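Bacteriophage virulence determinant (Salmonella enterica subsp. enterica serovar Typhimurium str. 14028S, PDB 6GGO) probably acts as a zinc-dependent metalloprotease of the PipA family, an effector thought to cleave NF-kappaB subunits of the infected host cell. Local coordinates at residues F115-T120 / V169-H174; F164-V169 / P186-T191. One frame throughout, in Å; residues are numbered along the deposited sequence.

Interaction 1: residues F115-T120 / V169-H174; sequences FGTTVT and VHALTH. With ZN (zinc ion), chain E.
The imidazole ring of His-170 is approached obliquely by Thr-117 CB and Val-119 CG1, while one face of the His-174 ring lies against the carbonyl oxygen of Ala-171, which sits 3.6 Å above the ring plane and is offset toward the rim. At the far end of the His-170 ring, NE2 binds the zinc ion at 2.2 Å. Its ND1 is hydrogen-bonded to Leu-175 O, so the imidazole is held from both nitrogens and its rotation is fixed.

Thr-117 and the base of His-170 meet carbon to carbon, CB to CB at 3.8 Å. The methyl group of Thr-117 lies anti to its own backbone N (the OG1 torsion, chi1, is -56°), which lays CG2 against the helix backbone, 4.0 Å from Ala-171 N. That torsion leaves OG1 beside the backbone N, where it hydrogen-bonds to Gln-167 OE1. Farther along, Val-119 CG1 rests 3.5 Å from His-170 O, a carbonyl already accepting His-174 N at the helix end. A water next to His-174 ND1 makes weak bonds to Thr-118 O and Val-119 O, and the other ring nitrogen of His-174 turns to Glu-99. No direct hydrogen bond joins the two segments. A sheet-edge strand packed beside the zinc-binding helix is consistent with a zincin-type metalloprotease, whose HEXXH motif reads HQVVH here because residue 167 differs from the reference.

Interaction 2: residues F164-V169 / P186-T191; sequences FIHQVV and PVVEYT. Unlike the reference sequence in segment 164-169: Gln-167 (reference Glu). With ZN (zinc ion), chain E.
His-166 NE2 binds the zinc ion at 2.3 Å, and helix 186-197 covers one face and the CE1 edge of its ring. Val-187 CG1 lies over the face in a CH-pi contact, 3.8 Å from the centroid of the His-166 ring and 21° off the normal. Val-188 CG2 stands at the edge, near the plane, 3.6 Å from His-166 CE1. With CG anti to the backbone N (chi1 -176°), the ring is carried from the flank of its helix toward Val-187 and Val-188. Gln-167, which differs from the reference residue, sets NE2 at the ring edge, in plane, its OE1 being hydrogen-bonded to Thr-117 OG1.

Thr-191 forms the next layer. Its side chain crosses that of His-166 at about a right angle, OG1 3.6 Å from His-166 CA, but OG1 donates within its own helix, to Val-187 O at 2.9 Å from above the carbonyl plane. Val-187 O also accepts Thr-191 N. The Thr-191 and Ile-165 side chains run past each other in opposite directions, CG2 to CG2 3.9 Å, and Val-169 CG1 touches both Val-187 CG1 and Tyr-190 CB, 3.8 Å from the latter.

The two helical segments run at 130° to each other, their axes 9.0 Å apart at closest approach. Tyr-190 OH is hydrogen-bonded to Asp-30 of helix 24-30. From helix 160-173, Ile-165 also packs on Ile-77 and Ala-81 of helix 64-84, and Val-168 reaches Ile-133 of strand 132-135, placing helix 160-173 between helix 186-197 and the sheet.

Overall arrangement
Interactions 1 and 2 share Val-169 and use successive turns of helix 160-173, with centres 9 Å apart. Each supplies one histidine of the zinc site, His-170 and His-166, whose ring planes lie at about 80° to each other; Asp-177 is the third protein ligand. The two contacts also touch directly. The probable hydrogen bond from Thr-117 to Gln-167, 2.9 Å between OG1 and OE1, links strand 116-117 to the second position of the HEXXH-type sequence, where Gln-167 replaces the reference glutamate. From helix 186-197, Val-187 CG2 packs 3.6 Å from His-170 CE1, so this helix touches both zinc-binding imidazoles. Strand and helix together frame the probable catalytic centre.

Interaction 1: residues F115-T120 / V169-H174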
ATOM      1  N   PHE B 115       8.791   7.662 -21.661  1.00 87.54           N
ATOM      2  CA  PHE B 115       9.085   6.373 -21.052  1.00 83.53           C
ATOM      3  C   PHE B 115      10.553   6.259 -20.663  1.00 84.65           C
ATOM      4  O   PHE B 115      11.448   6.480 -21.482  1.00 86.41           O
ATOM      5  CB  PHE B 115       8.710   5.255 -22.022  1.00 81.13           C
ATOM      6  CG  PHE B 115       7.231   5.047 -22.156  1.00 80.63           C
ATOM      7  CD1 PHE B 115       6.504   4.472 -21.130  1.00 78.36           C
ATOM      8  CD2 PHE B 115       6.566   5.434 -23.308  1.00 82.67           C
ATOM      9  CE1 PHE B 115       5.144   4.281 -21.251  1.00 78.16           C
ATOM     10  CE2 PHE B 115       5.206   5.246 -23.434  1.00 83.00           C
ATOM     11  CZ  PHE B 115       4.494   4.670 -22.403  1.00 81.23           C
ATOM     12  N   GLY B 116      10.790   5.908 -19.406  1.00 78.63           N
ATOM     13  CA  GLY B 116      12.141   5.717 -18.917  1.00 80.16           C
ATOM     14  C   GLY B 116      12.110   5.401 -17.437  1.00 79.66           C
ATOM     15  O   GLY B 116      11.148   5.718 -16.733  1.00 80.63           O
ATOM     16  N   THR B 117      13.193   4.778 -16.978  1.00 86.21           N
ATOM     17  CA  THR B 117      13.313   4.363 -15.586  1.00 84.96           C
ATOM     18  C   THR B 117      14.757   4.515 -15.133  1.00 88.55           C
ATOM     19  O   THR B 117      15.677   4.061 -15.820  1.00 91.48           O
ATOM     20  CB  THR B 117      12.856   2.912 -15.393  1.00 79.50           C
ATOM     21  OG1 THR B 117      11.513   2.762 -15.868  1.00 77.55           O
ATOM     22  CG2 THR B 117      12.915   2.520 -13.919  1.00 78.99           C
ATOM     23  N   THR B 118      14.946   5.142 -13.976  1.00 94.25           N
ATOM     24  CA  THR B 118      16.279   5.427 -13.447  1.00 96.64           C
ATOM     25  C   THR B 118      16.835   4.172 -12.782  1.00 94.28           C
ATOM     26  O   THR B 118      16.497   3.859 -11.638  1.00 92.78           O
ATOM     27  CB  THR B 118      16.224   6.590 -12.464  1.00 98.92           C
ATOM     28  OG1 THR B 118      15.442   6.220 -11.322  1.00 97.84           O
ATOM     29  CG2 THR B 118      15.604   7.816 -13.120  1.00100.22           C
ATOM     30  N   VAL B 119      17.688   3.444 -13.503  1.00 87.60           N
ATOM     31  CA  VAL B 119      18.322   2.248 -12.962  1.00 87.92           C
ATOM     32  C   VAL B 119      19.844   2.336 -12.937  1.00 89.80           C
ATOM     33  O   VAL B 119      20.481   1.549 -12.217  1.00 89.05           O
ATOM     34  CB  VAL B 119      17.875   0.987 -13.734  1.00 85.89           C
ATOM     35  CG1 VAL B 119      16.359   0.942 -13.855  1.00 84.38           C
ATOM     36  CG2 VAL B 119      18.507   0.941 -15.120  1.00 87.44           C
ATOM     37  N   THR B 120      20.456   3.250 -13.681  1.00 94.64           N
ATOM     38  CA  THR B 120      21.904   3.385 -13.725  1.00 98.18           C
ATOM     39  C   THR B 120      22.349   4.505 -12.791  1.00102.46           C
ATOM     40  O   THR B 120      21.611   5.463 -12.546  1.00102.62           O
ATOM     41  CB  THR B 120      22.397   3.680 -15.146  1.00 99.23           C
ATOM     42  OG1 THR B 120      22.065   5.028 -15.501  1.00101.79           O
ATOM     43  CG2 THR B 120      21.769   2.718 -16.151  1.00 95.42           C
ATOM     44  N   VAL B 169       9.570  -3.621 -15.429  1.00 67.23           N
ATOM     45  CA  VAL B 169      10.613  -4.635 -15.287  1.00 66.72           C
ATOM     46  C   VAL B 169      11.966  -3.986 -15.037  1.00 67.68           C
ATOM     47  O   VAL B 169      12.810  -4.547 -14.327  1.00 67.93           O
ATOM     48  CB  VAL B 169      10.651  -5.546 -16.530  1.00 68.21           C
ATOM     49  CG1 VAL B 169      11.828  -6.511 -16.453  1.00 69.33           C
ATOM     50  CG2 VAL B 169       9.349  -6.321 -16.660  1.00 68.82           C
ATOM     51  N   HIS B 170      12.209  -2.813 -15.623  1.00 62.84           N
ATOM     52  CA  HIS B 170      13.398  -2.050 -15.261  1.00 62.96           C
ATOM     53  C   HIS B 170      13.424  -1.769 -13.765  1.00 62.42           C
ATOM     54  O   HIS B 170      14.468  -1.893 -13.115  1.00 62.96           O
ATOM     55  CB  HIS B 170      13.446  -0.737 -16.043  1.00 63.89           C
ATOM     56  CG  HIS B 170      14.066  -0.857 -17.401  1.00 64.73           C
ATOM     57  ND1 HIS B 170      15.374  -1.243 -17.592  1.00 64.53           N
ATOM     58  CD2 HIS B 170      13.560  -0.618 -18.634  1.00 65.44           C
ATOM     59  CE1 HIS B 170      15.646  -1.246 -18.885  1.00 66.54           C
ATOM     60  NE2 HIS B 170      14.562  -0.872 -19.540  1.00 66.26           N
ATOM     61  N   ALA B 171      12.277  -1.380 -13.205  1.00 66.31           N
ATOM     62  CA  ALA B 171      12.224  -0.991 -11.801  1.00 67.12           C
ATOM     63  C   ALA B 171      12.352  -2.197 -10.878  1.00 67.41           C
ATOM     64  O   ALA B 171      13.098  -2.153  -9.894  1.00 70.38           O
ATOM     65  CB  ALA B 171      10.921  -0.246 -11.522  1.00 67.61           C
ATOM     66  N   LEU B 172      11.644  -3.287 -11.183  1.00 58.53           N
ATOM     67  CA  LEU B 172      11.663  -4.443 -10.292  1.00 58.02           C
ATOM     68  C   LEU B 172      13.019  -5.137 -10.279  1.00 59.35           C
ATOM     69  O   LEU B 172      13.420  -5.678  -9.242  1.00 60.06           O
ATOM     70  CB  LEU B 172      10.578  -5.441 -10.694  1.00 57.48           C
ATOM     71  CG  LEU B 172       9.138  -4.923 -10.734  1.00 57.91           C
ATOM     72  CD1 LEU B 172       8.185  -6.033 -11.148  1.00 57.36           C
ATOM     73  CD2 LEU B 172       8.727  -4.334  -9.394  1.00 58.98           C
ATOM     74  N   THR B 173      13.736  -5.134 -11.406  1.00 60.61           N
ATOM     75  CA  THR B 173      14.989  -5.866 -11.529  1.00 63.06           C
ATOM     76  C   THR B 173      16.227  -4.986 -11.483  1.00 65.62           C
ATOM     77  O   THR B 173      17.316  -5.501 -11.216  1.00 69.47           O
ATOM     78  CB  THR B 173      15.019  -6.657 -12.844  1.00 63.77           C
ATOM     79  OG1 THR B 173      15.122  -5.748 -13.949  1.00 63.91           O
ATOM     80  CG2 THR B 173      13.764  -7.494 -12.995  1.00 62.43           C
ATOM     81  N   HIS B 174      16.096  -3.690 -11.755  1.00 67.94           N
ATOM     82  CA  HIS B 174      17.235  -2.781 -11.846  1.00 70.53           C
ATOM     83  C   HIS B 174      18.199  -3.203 -12.946  1.00 73.35           C
ATOM     84  O   HIS B 174      19.389  -2.872 -12.904  1.00 76.10           O
ATOM     85  CB  HIS B 174      17.977  -2.675 -10.510  1.00 72.63           C
ATOM     86  CG  HIS B 174      17.179  -2.017  -9.433  1.00 72.22           C
ATOM     87  ND1 HIS B 174      17.049  -0.648  -9.340  1.00 72.26           N
ATOM     88  CD2 HIS B 174      16.465  -2.535  -8.406  1.00 71.08           C
ATOM     89  CE1 HIS B 174      16.292  -0.351  -8.299  1.00 70.87           C
ATOM     90  NE2 HIS B 174      15.926  -1.478  -7.715  1.00 70.88           N
TER
HETATM   91 ZN    ZN E 301      14.186  -0.201 -21.570  1.00 70.86          ZN
HETATM   92  O   HOH W   1      18.135   1.552  -9.713  1.00 87.27           O

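Interaction 2: residues F164-V169 / P186-T191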
ATOM      1  N   PHE B 164       4.274  -0.052 -20.442  1.00 63.48           N
ATOM      2  CA  PHE B 164       4.271  -0.008 -18.984  1.00 62.99           C
ATOM      3  C   PHE B 164       5.051  -1.182 -18.404  1.00 62.84           C
ATOM      4  O   PHE B 164       5.942  -0.998 -17.568  1.00 63.00           O
ATOM      5  CB  PHE B 164       2.831   0.002 -18.475  1.00 62.04           C
ATOM      6  CG  PHE B 164       2.183   1.359 -18.517  1.00 62.56           C
ATOM      7  CD1 PHE B 164       2.427   2.225 -19.570  1.00 63.18           C
ATOM      8  CD2 PHE B 164       1.320   1.762 -17.504  1.00 62.73           C
ATOM      9  CE1 PHE B 164       1.835   3.471 -19.613  1.00 64.00           C
ATOM     10  CE2 PHE B 164       0.722   3.010 -17.543  1.00 63.08           C
ATOM     11  CZ  PHE B 164       0.981   3.866 -18.602  1.00 63.41           C
ATOM     12  N   ILE B 165       4.741  -2.400 -18.855  1.00 66.58           N
ATOM     13  CA  ILE B 165       5.425  -3.584 -18.339  1.00 67.57           C
ATOM     14  C   ILE B 165       6.929  -3.444 -18.518  1.00 68.30           C
ATOM     15  O   ILE B 165       7.710  -3.738 -17.605  1.00 67.98           O
ATOM     16  CB  ILE B 165       4.896  -4.855 -19.028  1.00 68.81           C
ATOM     17  CG1 ILE B 165       3.435  -5.112 -18.648  1.00 69.63           C
ATOM     18  CG2 ILE B 165       5.770  -6.060 -18.691  1.00 69.35           C
ATOM     19  CD1 ILE B 165       3.211  -5.512 -17.182  1.00 69.72           C
ATOM     20  N   HIS B 166       7.358  -2.993 -19.698  1.00 63.89           N
ATOM     21  CA  HIS B 166       8.782  -2.842 -19.962  1.00 64.25           C
ATOM     22  C   HIS B 166       9.439  -1.968 -18.903  1.00 62.77           C
ATOM     23  O   HIS B 166      10.410  -2.375 -18.256  1.00 62.04           O
ATOM     24  CB  HIS B 166       8.993  -2.254 -21.357  1.00 65.66           C
ATOM     25  CG  HIS B 166      10.431  -2.156 -21.757  1.00 64.56           C
ATOM     26  ND1 HIS B 166      11.118  -3.205 -22.326  1.00 67.45           N
ATOM     27  CD2 HIS B 166      11.317  -1.137 -21.655  1.00 64.39           C
ATOM     28  CE1 HIS B 166      12.364  -2.837 -22.565  1.00 67.70           C
ATOM     29  NE2 HIS B 166      12.511  -1.586 -22.167  1.00 65.71           N
ATOM     30  N   GLN B 167       8.903  -0.764 -18.700  1.00 63.95           N
ATOM     31  CA  GLN B 167       9.476   0.142 -17.711  1.00 63.62           C
ATOM     32  C   GLN B 167       9.385  -0.426 -16.300  1.00 61.84           C
ATOM     33  O   GLN B 167      10.279  -0.188 -15.480  1.00 59.98           O
ATOM     34  CB  GLN B 167       8.776   1.500 -17.778  1.00 65.15           C
ATOM     35  CG  GLN B 167       8.902   2.199 -19.126  1.00 66.97           C
ATOM     36  CD  GLN B 167      10.341   2.338 -19.584  1.00 67.28           C
ATOM     37  OE1 GLN B 167      11.257   2.461 -18.771  1.00 66.18           O
ATOM     38  NE2 GLN B 167      10.547   2.312 -20.896  1.00 68.35           N
ATOM     39  N   VAL B 168       8.324  -1.175 -15.992  1.00 56.62           N
ATOM     40  CA  VAL B 168       8.201  -1.747 -14.655  1.00 55.93           C
ATOM     41  C   VAL B 168       9.283  -2.794 -14.420  1.00 55.37           C
ATOM     42  O   VAL B 168       9.864  -2.870 -13.330  1.00 56.00           O
ATOM     43  CB  VAL B 168       6.785  -2.320 -14.442  1.00 56.60           C
ATOM     44  CG1 VAL B 168       6.736  -3.205 -13.200  1.00 57.32           C
ATOM     45  CG2 VAL B 168       5.769  -1.194 -14.329  1.00 55.93           C
ATOM     46  N   VAL B 169       9.570  -3.621 -15.429  1.00 67.23           N
ATOM     47  CA  VAL B 169      10.613  -4.635 -15.287  1.00 66.72           C
ATOM     48  C   VAL B 169      11.966  -3.986 -15.037  1.00 67.68           C
ATOM     49  O   VAL B 169      12.810  -4.547 -14.327  1.00 67.93           O
ATOM     50  CB  VAL B 169      10.651  -5.546 -16.530  1.00 68.21           C
ATOM     51  CG1 VAL B 169      11.828  -6.511 -16.453  1.00 69.33           C
ATOM     52  CG2 VAL B 169       9.349  -6.321 -16.660  1.00 68.82           C
ATOM     53  N   PRO B 186      17.841  -8.536 -20.995  1.00 72.33           N
ATOM     54  CA  PRO B 186      16.975  -9.310 -20.093  1.00 68.59           C
ATOM     55  C   PRO B 186      15.611  -8.679 -19.888  1.00 64.58           C
ATOM     56  O   PRO B 186      14.626  -9.403 -19.708  1.00 63.47           O
ATOM     57  CB  PRO B 186      17.782  -9.350 -18.790  1.00 67.85           C
ATOM     58  CG  PRO B 186      18.583  -8.094 -18.819  1.00 69.10           C
ATOM     59  CD  PRO B 186      18.906  -7.827 -20.266  1.00 72.70           C
ATOM     60  N   VAL B 187      15.526  -7.350 -19.933  1.00 67.16           N
ATOM     61  CA  VAL B 187      14.260  -6.669 -19.680  1.00 64.34           C
ATOM     62  C   VAL B 187      13.242  -7.031 -20.756  1.00 67.07           C
ATOM     63  O   VAL B 187      12.100  -7.397 -20.457  1.00 65.49           O
ATOM     64  CB  VAL B 187      14.487  -5.148 -19.596  1.00 61.48           C
ATOM     65  CG1 VAL B 187      13.171  -4.397 -19.433  1.00 59.17           C
ATOM     66  CG2 VAL B 187      15.444  -4.818 -18.460  1.00 59.99           C
ATOM     67  N   VAL B 188      13.649  -6.935 -22.023  1.00 71.51           N
ATOM     68  CA  VAL B 188      12.750  -7.252 -23.133  1.00 75.31           C
ATOM     69  C   VAL B 188      12.268  -8.693 -23.039  1.00 77.49           C
ATOM     70  O   VAL B 188      11.083  -8.983 -23.241  1.00 75.92           O
ATOM     71  CB  VAL B 188      13.450  -6.978 -24.475  1.00 76.60           C
ATOM     72  CG1 VAL B 188      12.649  -7.568 -25.631  1.00 78.95           C
ATOM     73  CG2 VAL B 188      13.646  -5.488 -24.666  1.00 74.29           C
ATOM     74  N   GLU B 189      13.183  -9.624 -22.767  1.00 70.62           N
ATOM     75  CA  GLU B 189      12.803 -11.031 -22.708  1.00 70.90           C
ATOM     76  C   GLU B 189      11.801 -11.273 -21.589  1.00 66.77           C
ATOM     77  O   GLU B 189      10.792 -11.962 -21.782  1.00 66.64           O
ATOM     78  CB  GLU B 189      14.042 -11.911 -22.531  1.00 72.43           C
ATOM     79  CG  GLU B 189      14.977 -11.908 -23.734  1.00 76.30           C
ATOM     80  CD  GLU B 189      15.940 -13.085 -23.738  1.00 77.89           C
ATOM     81  OE1 GLU B 189      15.917 -13.886 -22.782  1.00 77.04           O
ATOM     82  OE2 GLU B 189      16.713 -13.210 -24.709  1.00 81.64           O
ATOM     83  N   TYR B 190      12.069 -10.720 -20.403  1.00 73.55           N
ATOM     84  CA  TYR B 190      11.079 -10.753 -19.334  1.00 69.55           C
ATOM     85  C   TYR B 190       9.737 -10.231 -19.831  1.00 70.26           C
ATOM     86  O   TYR B 190       8.703 -10.891 -19.679  1.00 71.09           O
ATOM     87  CB  TYR B 190      11.564  -9.915 -18.146  1.00 67.34           C
ATOM     88  CG  TYR B 190      12.394 -10.656 -17.117  1.00 67.48           C
ATOM     89  CD1 TYR B 190      12.061 -11.943 -16.715  1.00 67.94           C
ATOM     90  CD2 TYR B 190      13.506 -10.059 -16.538  1.00 67.74           C
ATOM     91  CE1 TYR B 190      12.816 -12.616 -15.773  1.00 69.36           C
ATOM     92  CE2 TYR B 190      14.268 -10.724 -15.595  1.00 68.14           C
ATOM     93  CZ  TYR B 190      13.916 -11.999 -15.214  1.00 69.01           C
ATOM     94  OH  TYR B 190      14.672 -12.665 -14.277  1.00 72.21           O
ATOM     95  N   THR B 191       9.744  -9.054 -20.464  1.00 66.35           N
ATOM     96  CA  THR B 191       8.508  -8.482 -20.987  1.00 67.09           C
ATOM     97  C   THR B 191       7.813  -9.441 -21.945  1.00 69.30           C
ATOM     98  O   THR B 191       6.593  -9.627 -21.870  1.00 69.15           O
ATOM     99  CB  THR B 191       8.798  -7.151 -21.679  1.00 67.31           C
ATOM    100  OG1 THR B 191       9.485  -6.278 -20.773  1.00 64.26           O
ATOM    101  CG2 THR B 191       7.504  -6.487 -22.135  1.00 64.98           C
TER
HETATM  102 ZN    ZN E 301      14.186  -0.201 -21.570  1.00 70.86          ZN